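Local atomic coordinates of aspartate aminotransferase (Thermotoga maritima, PDB entry 1O4S), a protein that catalyses the pyridoxal-phosphate-dependent transfer of the amino group from L-aspartate to 2-oxoglutarate, giving oxaloacetate and L-glutamate, and works as a homodimer. Residues B[303-308]-B[373-378]; B[308-313]-B[320-325]. One frame throughout, in Å; residues are numbered along the deposited sequence.

Interaction 1. Residues B[303-308]-B[373-378]; sequences KERKNF and ERLTEA
The hydroxyl OG1 of T376 is held by a hydrogen bond to the backbone O of I372, one turn back in its own helix, and meets the ring of F308 from the neighbouring helix. F308 CZ comes within 3.1 Å of T376 OG1, the oxygen approaching the ring obliquely, and F308 CE2 is 3.5 Å from the same oxygen. The side chains of F308 and T376 cross at about a right angle. L375 sits at the edge of the ring, near its plane, with L375 CB 4.2 Å from F308 CE2. What brings the ring across is its first torsion: F308 CG lies anti to the backbone N (chi1 171°), which sends the phenyl toward helix 372-386, where it also touches L379. About a turn before F308, R305 CB lies 4.1 Å from L375 CD1, so the leucine branch meets the aliphatic root of the arginine. The guanidinium looks elsewhere: R305 NH2 forms a salt bridge with D52, R305 NH1 has a weak hydrogen bond to F368 O, and F302 adds a cation-pi contact. Replacing F308 by an alanine would probably open a gap between the helices and leave L375 CB and T376 OG1 without the ring that packs on them. The two segments run nearly parallel, their axes 10.9 Å apart and crossing at -16°. That spacing is bridged by side chains of unequal size, a phenylalanine ring reaching over to a leucine and a threonine. Such helix-on-helix packing belongs to the small domain of the class I aminotransferase fold, where helix 372-386 lies against strand 44-45 of a sheet whose strand 363-367 carries R365, a probable aspartate-binding residue.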
ATOM      1  N   LYS B 303      -4.540  28.445 -12.595  1.00 29.19           N
ATOM      2  CA  LYS B 303      -5.622  29.128 -13.335  1.00 30.40           C
ATOM      3  C   LYS B 303      -5.051  29.984 -14.459  1.00 30.52           C
ATOM      4  O   LYS B 303      -5.543  29.954 -15.566  1.00 30.05           O
ATOM      5  CB  LYS B 303      -6.462  30.001 -12.394  1.00 30.82           C
ATOM      6  CG  LYS B 303      -7.694  30.680 -13.022  1.00 33.13           C
ATOM      7  CD  LYS B 303      -8.585  31.275 -11.922  1.00 37.26           C
ATOM      8  CE  LYS B 303      -9.858  31.865 -12.495  1.00 41.68           C
ATOM      9  NZ  LYS B 303     -10.620  32.754 -11.548  1.00 44.33           N
ATOM     10  N   GLU B 304      -3.996  30.731 -14.167  1.00 30.72           N
ATOM     11  CA  GLU B 304      -3.431  31.606 -15.158  1.00 31.86           C
ATOM     12  C   GLU B 304      -2.618  30.869 -16.229  1.00 31.44           C
ATOM     13  O   GLU B 304      -2.554  31.333 -17.376  1.00 31.73           O
ATOM     14  CB  GLU B 304      -2.692  32.771 -14.495  1.00 32.83           C
ATOM     15  CG  GLU B 304      -1.212  32.646 -14.277  1.00 37.23           C
ATOM     16  CD  GLU B 304      -0.623  33.977 -13.834  1.00 45.00           C
ATOM     17  OE1 GLU B 304      -1.433  34.830 -13.334  1.00 49.42           O
ATOM     18  OE2 GLU B 304       0.628  34.171 -13.978  1.00 47.75           O
ATOM     19  N   ARG B 305      -2.047  29.718 -15.885  1.00 30.23           N
ATOM     20  CA  ARG B 305      -1.442  28.832 -16.881  1.00 30.21           C
ATOM     21  C   ARG B 305      -2.517  28.229 -17.802  1.00 29.77           C
ATOM     22  O   ARG B 305      -2.315  28.096 -19.008  1.00 29.31           O
ATOM     23  CB  ARG B 305      -0.686  27.674 -16.201  1.00 31.12           C
ATOM     24  CG  ARG B 305       0.583  28.078 -15.427  1.00 30.13           C
ATOM     25  CD  ARG B 305       1.010  27.048 -14.495  1.00 29.31           C
ATOM     26  NE  ARG B 305       2.293  27.315 -13.846  1.00 29.45           N
ATOM     27  CZ  ARG B 305       2.890  26.443 -13.057  1.00 29.14           C
ATOM     28  NH1 ARG B 305       2.308  25.271 -12.822  1.00 29.12           N
ATOM     29  NH2 ARG B 305       4.069  26.720 -12.507  1.00 29.35           N
ATOM     30  N   LYS B 306      -3.644  27.857 -17.206  1.00 29.23           N
ATOM     31  CA  LYS B 306      -4.784  27.310 -17.914  1.00 29.08           C
ATOM     32  C   LYS B 306      -5.257  28.355 -18.905  1.00 29.84           C
ATOM     33  O   LYS B 306      -5.367  28.069 -20.081  1.00 30.43           O
ATOM     34  CB  LYS B 306      -5.893  26.922 -16.921  1.00 28.68           C
ATOM     35  CG  LYS B 306      -7.163  26.269 -17.544  1.00 28.05           C
ATOM     36  CD  LYS B 306      -8.205  27.276 -18.080  1.00 26.71           C
ATOM     37  CE  LYS B 306      -8.876  28.092 -16.967  1.00 27.89           C
ATOM     38  NZ  LYS B 306      -9.993  29.002 -17.479  1.00 29.25           N
ATOM     39  N   ASN B 307      -5.510  29.574 -18.445  1.00 30.60           N
ATOM     40  CA  ASN B 307      -5.936  30.655 -19.348  1.00 31.32           C
ATOM     41  C   ASN B 307      -4.956  30.886 -20.487  1.00 31.88           C
ATOM     42  O   ASN B 307      -5.366  31.147 -21.606  1.00 32.07           O
ATOM     43  CB  ASN B 307      -6.110  31.976 -18.603  1.00 30.95           C
ATOM     44  CG  ASN B 307      -7.327  31.991 -17.723  1.00 31.93           C
ATOM     45  OD1 ASN B 307      -8.273  31.234 -17.945  1.00 32.64           O
ATOM     46  ND2 ASN B 307      -7.314  32.849 -16.705  1.00 32.05           N
ATOM     47  N   PHE B 308      -3.662  30.798 -20.200  1.00 32.17           N
ATOM     48  CA  PHE B 308      -2.640  31.040 -21.212  1.00 32.13           C
ATOM     49  C   PHE B 308      -2.572  29.950 -22.270  1.00 32.16           C
ATOM     50  O   PHE B 308      -2.382  30.233 -23.447  1.00 32.17           O
ATOM     51  CB  PHE B 308      -1.252  31.176 -20.569  1.00 32.31           C
ATOM     52  CG  PHE B 308      -0.132  31.220 -21.578  1.00 32.09           C
ATOM     53  CD1 PHE B 308       0.081  32.365 -22.345  1.00 33.75           C
ATOM     54  CD2 PHE B 308       0.670  30.102 -21.802  1.00 31.57           C
ATOM     55  CE1 PHE B 308       1.085  32.396 -23.304  1.00 33.03           C
ATOM     56  CE2 PHE B 308       1.684  30.134 -22.747  1.00 31.59           C
ATOM     57  CZ  PHE B 308       1.887  31.278 -23.505  1.00 32.27           C
ATOM     58  N   GLU B 373       6.680  30.301 -18.959  1.00 31.17           N
ATOM     59  CA  GLU B 373       7.862  30.424 -19.810  1.00 31.85           C
ATOM     60  C   GLU B 373       8.084  29.164 -20.659  1.00 30.93           C
ATOM     61  O   GLU B 373       8.285  29.230 -21.867  1.00 29.75           O
ATOM     62  CB  GLU B 373       9.114  30.693 -18.957  1.00 32.07           C
ATOM     63  CG  GLU B 373      10.377  30.915 -19.800  1.00 36.46           C
ATOM     64  CD  GLU B 373      11.666  31.047 -18.980  1.00 41.03           C
ATOM     65  OE1 GLU B 373      11.639  30.731 -17.779  1.00 43.90           O
ATOM     66  OE2 GLU B 373      12.712  31.469 -19.552  1.00 44.38           O
ATOM     67  N   ARG B 374       8.071  28.028 -19.995  1.00 31.03           N
ATOM     68  CA  ARG B 374       8.304  26.752 -20.650  1.00 31.71           C
ATOM     69  C   ARG B 374       7.119  26.353 -21.518  1.00 30.55           C
ATOM     70  O   ARG B 374       7.313  25.800 -22.590  1.00 28.99           O
ATOM     71  CB  ARG B 374       8.579  25.663 -19.613  1.00 32.17           C
ATOM     72  CG  ARG B 374       9.864  25.868 -18.859  1.00 36.44           C
ATOM     73  CD  ARG B 374      11.102  25.584 -19.677  1.00 41.35           C
ATOM     74  NE  ARG B 374      11.485  24.166 -19.600  1.00 46.25           N
ATOM     75  CZ  ARG B 374      12.372  23.572 -20.411  1.00 47.17           C
ATOM     76  NH1 ARG B 374      12.957  24.259 -21.392  1.00 46.51           N
ATOM     77  NH2 ARG B 374      12.647  22.275 -20.247  1.00 48.98           N
ATOM     78  N   LEU B 375       5.909  26.622 -21.024  1.00 29.65           N
ATOM     79  CA  LEU B 375       4.692  26.419 -21.789  1.00 29.27           C
ATOM     80  C   LEU B 375       4.712  27.229 -23.086  1.00 29.77           C
ATOM     81  O   LEU B 375       4.250  26.761 -24.114  1.00 28.93           O
ATOM     82  CB  LEU B 375       3.464  26.789 -20.967  1.00 29.08           C
ATOM     83  CG  LEU B 375       3.058  25.829 -19.842  1.00 28.22           C
ATOM     84  CD1 LEU B 375       1.987  26.492 -19.025  1.00 26.58           C
ATOM     85  CD2 LEU B 375       2.551  24.528 -20.402  1.00 28.38           C
ATOM     86  N   THR B 376       5.245  28.446 -23.019  1.00 30.21           N
ATOM     87  CA  THR B 376       5.303  29.319 -24.173  1.00 30.71           C
ATOM     88  C   THR B 376       6.213  28.730 -25.220  1.00 30.80           C
ATOM     89  O   THR B 376       5.885  28.750 -26.406  1.00 31.10           O
ATOM     90  CB  THR B 376       5.821  30.718 -23.799  1.00 30.54           C
ATOM     91  OG1 THR B 376       4.909  31.352 -22.904  1.00 32.14           O
ATOM     92  CG2 THR B 376       5.804  31.635 -25.026  1.00 31.01           C
ATOM     93  N   GLU B 377       7.372  28.255 -24.787  1.00 31.20           N
ATOM     94  CA  GLU B 377       8.326  27.648 -25.696  1.00 32.77           C
ATOM     95  C   GLU B 377       7.743  26.359 -26.273  1.00 32.38           C
ATOM     96  O   GLU B 377       7.907  26.112 -27.452  1.00 31.78           O
ATOM     97  CB  GLU B 377       9.660  27.335 -24.998  1.00 33.68           C
ATOM     98  CG  GLU B 377      10.885  27.743 -25.812  1.00 38.90           C
ATOM     99  CD  GLU B 377      11.521  26.632 -26.624  1.00 43.74           C
ATOM    100  OE1 GLU B 377      11.996  25.689 -25.945  1.00 48.27           O
ATOM    101  OE2 GLU B 377      11.594  26.730 -27.905  1.00 43.43           O
ATOM    102  N   ALA B 378       7.072  25.548 -25.449  1.00 31.29           N
ATOM    103  CA  ALA B 378       6.508  24.284 -25.932  1.00 31.66           C
ATOM    104  C   ALA B 378       5.412  24.551 -26.945  1.00 31.80           C
ATOM    105  O   ALA B 378       5.365  23.900 -27.977  1.00 31.70           O
ATOM    106  CB  ALA B 378       5.973  23.424 -24.789  1.00 31.28           C
TER

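Interaction 2. Residues B[308-313]-B[320-325]; sequences FVVERL and FVEPEG
F320 reaches from the loop after helix 296-315 back to that helix and lays its ring end between V310 and L313. Its CA–CB bond already points toward the helix, and chi1 of 61° sets CG between the backbone N and the carbonyl carbon, which carries the ring up to the helix surface. The ring atoms then divide the partners among them. On one side, F320 CE2 packs 3.5 Å from L313 CB, an oblique approach to the ring and the closest in the contact. On the other, F320 CE1 lies 4.1 Å from V310 CG2. At the tip, F320 CZ stands 3.7 Å from the backbone O of V310, which lies at the ring edge near its plane; a carbonyl placed there would face the slightly positive C-H rim, probably a mild electrostatic attraction. Elsewhere the same ring touches L329 and F331 of strand 328-332, and K314. With CG1 of V310 anti to the backbone N (chi1 163°), both its methyls face the loop: V310 CG2 meets P323 CD at 3.9 Å and E322 CG at 4.0 Å, while CG1 reaches E322 CG and F320 CZ. The valine and the proline slide past each other in opposite directions, whereas V310 and E322 cross at about a right angle. E322 uses its methylene part here; its chain runs on extended to a carboxylate that has K306 as a long, weak ion-pair partner. Between 308-313 and 320-325 the contact is thus carbon packing plus one carbonyl at an aromatic edge, so on this side the fit of apolar groups does the work; polar ties of the loop, such as the backbone bonds of E324 to G188 and Y221, lie elsewhere.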
ATOM      1  N   PHE B 308      -3.662  30.798 -20.200  1.00 32.17           N
ATOM      2  CA  PHE B 308      -2.640  31.040 -21.212  1.00 32.13           C
ATOM      3  C   PHE B 308      -2.572  29.950 -22.270  1.00 32.16           C
ATOM      4  O   PHE B 308      -2.382  30.233 -23.447  1.00 32.17           O
ATOM      5  CB  PHE B 308      -1.252  31.176 -20.569  1.00 32.31           C
ATOM      6  CG  PHE B 308      -0.132  31.220 -21.578  1.00 32.09           C
ATOM      7  CD1 PHE B 308       0.081  32.365 -22.345  1.00 33.75           C
ATOM      8  CD2 PHE B 308       0.670  30.102 -21.802  1.00 31.57           C
ATOM      9  CE1 PHE B 308       1.085  32.396 -23.304  1.00 33.03           C
ATOM     10  CE2 PHE B 308       1.684  30.134 -22.747  1.00 31.59           C
ATOM     11  CZ  PHE B 308       1.887  31.278 -23.505  1.00 32.27           C
ATOM     12  N   VAL B 309      -2.676  28.701 -21.852  1.00 32.60           N
ATOM     13  CA  VAL B 309      -2.589  27.593 -22.793  1.00 33.54           C
ATOM     14  C   VAL B 309      -3.860  27.532 -23.648  1.00 33.19           C
ATOM     15  O   VAL B 309      -3.800  27.247 -24.842  1.00 32.46           O
ATOM     16  CB  VAL B 309      -2.298  26.219 -22.103  1.00 34.43           C
ATOM     17  CG1 VAL B 309      -3.369  25.843 -21.057  1.00 36.70           C
ATOM     18  CG2 VAL B 309      -2.211  25.094 -23.157  1.00 34.50           C
ATOM     19  N   VAL B 310      -4.995  27.825 -23.019  1.00 33.02           N
ATOM     20  CA  VAL B 310      -6.286  27.831 -23.684  1.00 32.80           C
ATOM     21  C   VAL B 310      -6.256  28.883 -24.784  1.00 33.50           C
ATOM     22  O   VAL B 310      -6.472  28.550 -25.941  1.00 32.55           O
ATOM     23  CB  VAL B 310      -7.465  28.030 -22.679  1.00 32.62           C
ATOM     24  CG1 VAL B 310      -8.750  28.453 -23.380  1.00 32.66           C
ATOM     25  CG2 VAL B 310      -7.700  26.735 -21.891  1.00 31.31           C
ATOM     26  N   GLU B 311      -5.947  30.130 -24.440  1.00 34.19           N
ATOM     27  CA  GLU B 311      -5.879  31.193 -25.451  1.00 35.21           C
ATOM     28  C   GLU B 311      -4.940  30.796 -26.584  1.00 34.96           C
ATOM     29  O   GLU B 311      -5.270  30.928 -27.749  1.00 35.16           O
ATOM     30  CB  GLU B 311      -5.442  32.548 -24.871  1.00 35.56           C
ATOM     31  CG  GLU B 311      -5.172  33.581 -25.988  1.00 39.59           C
ATOM     32  CD  GLU B 311      -5.208  35.053 -25.557  1.00 44.66           C
ATOM     33  OE1 GLU B 311      -5.117  35.932 -26.466  1.00 46.43           O
ATOM     34  OE2 GLU B 311      -5.313  35.336 -24.329  1.00 48.29           O
ATOM     35  N   ARG B 312      -3.767  30.311 -26.238  1.00 35.12           N
ATOM     36  CA  ARG B 312      -2.758  29.988 -27.227  1.00 35.64           C
ATOM     37  C   ARG B 312      -3.209  28.917 -28.231  1.00 35.38           C
ATOM     38  O   ARG B 312      -3.026  29.075 -29.446  1.00 35.51           O
ATOM     39  CB  ARG B 312      -1.496  29.539 -26.515  1.00 36.49           C
ATOM     40  CG  ARG B 312      -0.298  29.530 -27.370  1.00 39.05           C
ATOM     41  CD  ARG B 312       0.149  30.898 -27.830  1.00 41.78           C
ATOM     42  NE  ARG B 312       1.585  30.937 -27.629  1.00 46.05           N
ATOM     43  CZ  ARG B 312       2.497  30.395 -28.435  1.00 47.28           C
ATOM     44  NH1 ARG B 312       2.168  29.816 -29.585  1.00 46.45           N
ATOM     45  NH2 ARG B 312       3.772  30.474 -28.086  1.00 49.02           N
ATOM     46  N   LEU B 313      -3.839  27.863 -27.728  1.00 34.91           N
ATOM     47  CA  LEU B 313      -4.219  26.726 -28.556  1.00 34.80           C
ATOM     48  C   LEU B 313      -5.388  27.055 -29.471  1.00 34.94           C
ATOM     49  O   LEU B 313      -5.397  26.607 -30.610  1.00 33.89           O
ATOM     50  CB  LEU B 313      -4.549  25.499 -27.700  1.00 34.28           C
ATOM     51  CG  LEU B 313      -3.319  24.769 -27.172  1.00 34.55           C
ATOM     52  CD1 LEU B 313      -3.715  23.701 -26.159  1.00 32.77           C
ATOM     53  CD2 LEU B 313      -2.490  24.165 -28.305  1.00 34.27           C
ATOM     54  N   PHE B 320     -10.400  21.450 -28.679  1.00 33.90           N
ATOM     55  CA  PHE B 320     -10.428  20.890 -27.330  1.00 33.92           C
ATOM     56  C   PHE B 320     -11.595  21.488 -26.540  1.00 33.87           C
ATOM     57  O   PHE B 320     -12.146  22.523 -26.912  1.00 33.04           O
ATOM     58  CB  PHE B 320      -9.106  21.190 -26.581  1.00 33.52           C
ATOM     59  CG  PHE B 320      -8.837  22.663 -26.419  1.00 33.22           C
ATOM     60  CD1 PHE B 320      -9.284  23.343 -25.290  1.00 32.16           C
ATOM     61  CD2 PHE B 320      -8.205  23.387 -27.430  1.00 33.30           C
ATOM     62  CE1 PHE B 320      -9.077  24.693 -25.152  1.00 32.68           C
ATOM     63  CE2 PHE B 320      -7.981  24.754 -27.293  1.00 33.64           C
ATOM     64  CZ  PHE B 320      -8.416  25.408 -26.147  1.00 33.27           C
ATOM     65  N   VAL B 321     -11.922  20.835 -25.429  1.00 33.96           N
ATOM     66  CA  VAL B 321     -12.845  21.355 -24.431  1.00 34.53           C
ATOM     67  C   VAL B 321     -12.021  22.117 -23.371  1.00 34.77           C
ATOM     68  O   VAL B 321     -11.016  21.620 -22.861  1.00 33.99           O
ATOM     69  CB  VAL B 321     -13.647  20.201 -23.769  1.00 35.04           C
ATOM     70  CG1 VAL B 321     -14.698  20.742 -22.796  1.00 35.97           C
ATOM     71  CG2 VAL B 321     -14.332  19.322 -24.847  1.00 36.15           C
ATOM     72  N   GLU B 322     -12.427  23.347 -23.085  1.00 34.87           N
ATOM     73  CA  GLU B 322     -11.725  24.194 -22.148  1.00 35.07           C
ATOM     74  C   GLU B 322     -11.772  23.516 -20.782  1.00 34.41           C
ATOM     75  O   GLU B 322     -12.857  23.269 -20.273  1.00 34.18           O
ATOM     76  CB  GLU B 322     -12.393  25.573 -22.100  1.00 35.51           C
ATOM     77  CG  GLU B 322     -11.693  26.613 -21.227  1.00 38.54           C
ATOM     78  CD  GLU B 322     -12.375  27.981 -21.293  1.00 42.65           C
ATOM     79  OE1 GLU B 322     -12.992  28.296 -22.335  1.00 45.20           O
ATOM     80  OE2 GLU B 322     -12.300  28.743 -20.302  1.00 47.46           O
ATOM     81  N   PRO B 323     -10.626  23.194 -20.191  1.00 33.28           N
ATOM     82  CA  PRO B 323     -10.647  22.545 -18.876  1.00 33.64           C
ATOM     83  C   PRO B 323     -11.167  23.489 -17.787  1.00 33.83           C
ATOM     84  O   PRO B 323     -10.831  24.673 -17.807  1.00 34.81           O
ATOM     85  CB  PRO B 323      -9.174  22.152 -18.634  1.00 32.86           C
ATOM     86  CG  PRO B 323      -8.396  23.041 -19.434  1.00 32.77           C
ATOM     87  CD  PRO B 323      -9.254  23.386 -20.689  1.00 33.12           C
ATOM     88  N   GLU B 324     -12.011  22.978 -16.893  1.00 33.53           N
ATOM     89  CA  GLU B 324     -12.544  23.739 -15.768  1.00 33.73           C
ATOM     90  C   GLU B 324     -11.869  23.370 -14.457  1.00 32.99           C
ATOM     91  O   GLU B 324     -12.150  23.962 -13.415  1.00 33.10           O
ATOM     92  CB  GLU B 324     -14.057  23.530 -15.684  1.00 34.08           C
ATOM     93  CG  GLU B 324     -14.824  24.319 -16.763  1.00 37.03           C
ATOM     94  CD  GLU B 324     -16.347  24.337 -16.571  1.00 40.78           C
ATOM     95  OE1 GLU B 324     -17.022  23.341 -16.891  1.00 42.96           O
ATOM     96  OE2 GLU B 324     -16.887  25.372 -16.132  1.00 46.21           O
ATOM     97  N   GLY B 325     -10.994  22.379 -14.515  1.00 32.24           N
ATOM     98  CA  GLY B 325     -10.283  21.895 -13.346  1.00 32.40           C
ATOM     99  C   GLY B 325      -9.138  20.956 -13.693  1.00 32.29           C
ATOM    100  O   GLY B 325      -8.934  20.648 -14.878  1.00 32.65           O
TER

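Overall arrangement
Helix 296-315 comes first along the chain and serves both contacts. From its C-terminal part the chain turns back as the loop 320-325, and interaction 2 closes this short excursion just before strand 328-332. The chain then runs through helix 337-348 and strands 350-354 and 363-367 to helix 372-386, where interaction 1 closes the much longer loop; interaction 2 is nested inside it. F308 belongs to a segment of each, but its ring packs on helix 372-386 and takes no part in the contact with 320-325. The two sites, about 10 Å apart between centres, meet where the R312 guanidinium lies against the backbone O of T376 and K306 against E322 and P323. Helix 296-315 thus ties loop and C-terminal helix together.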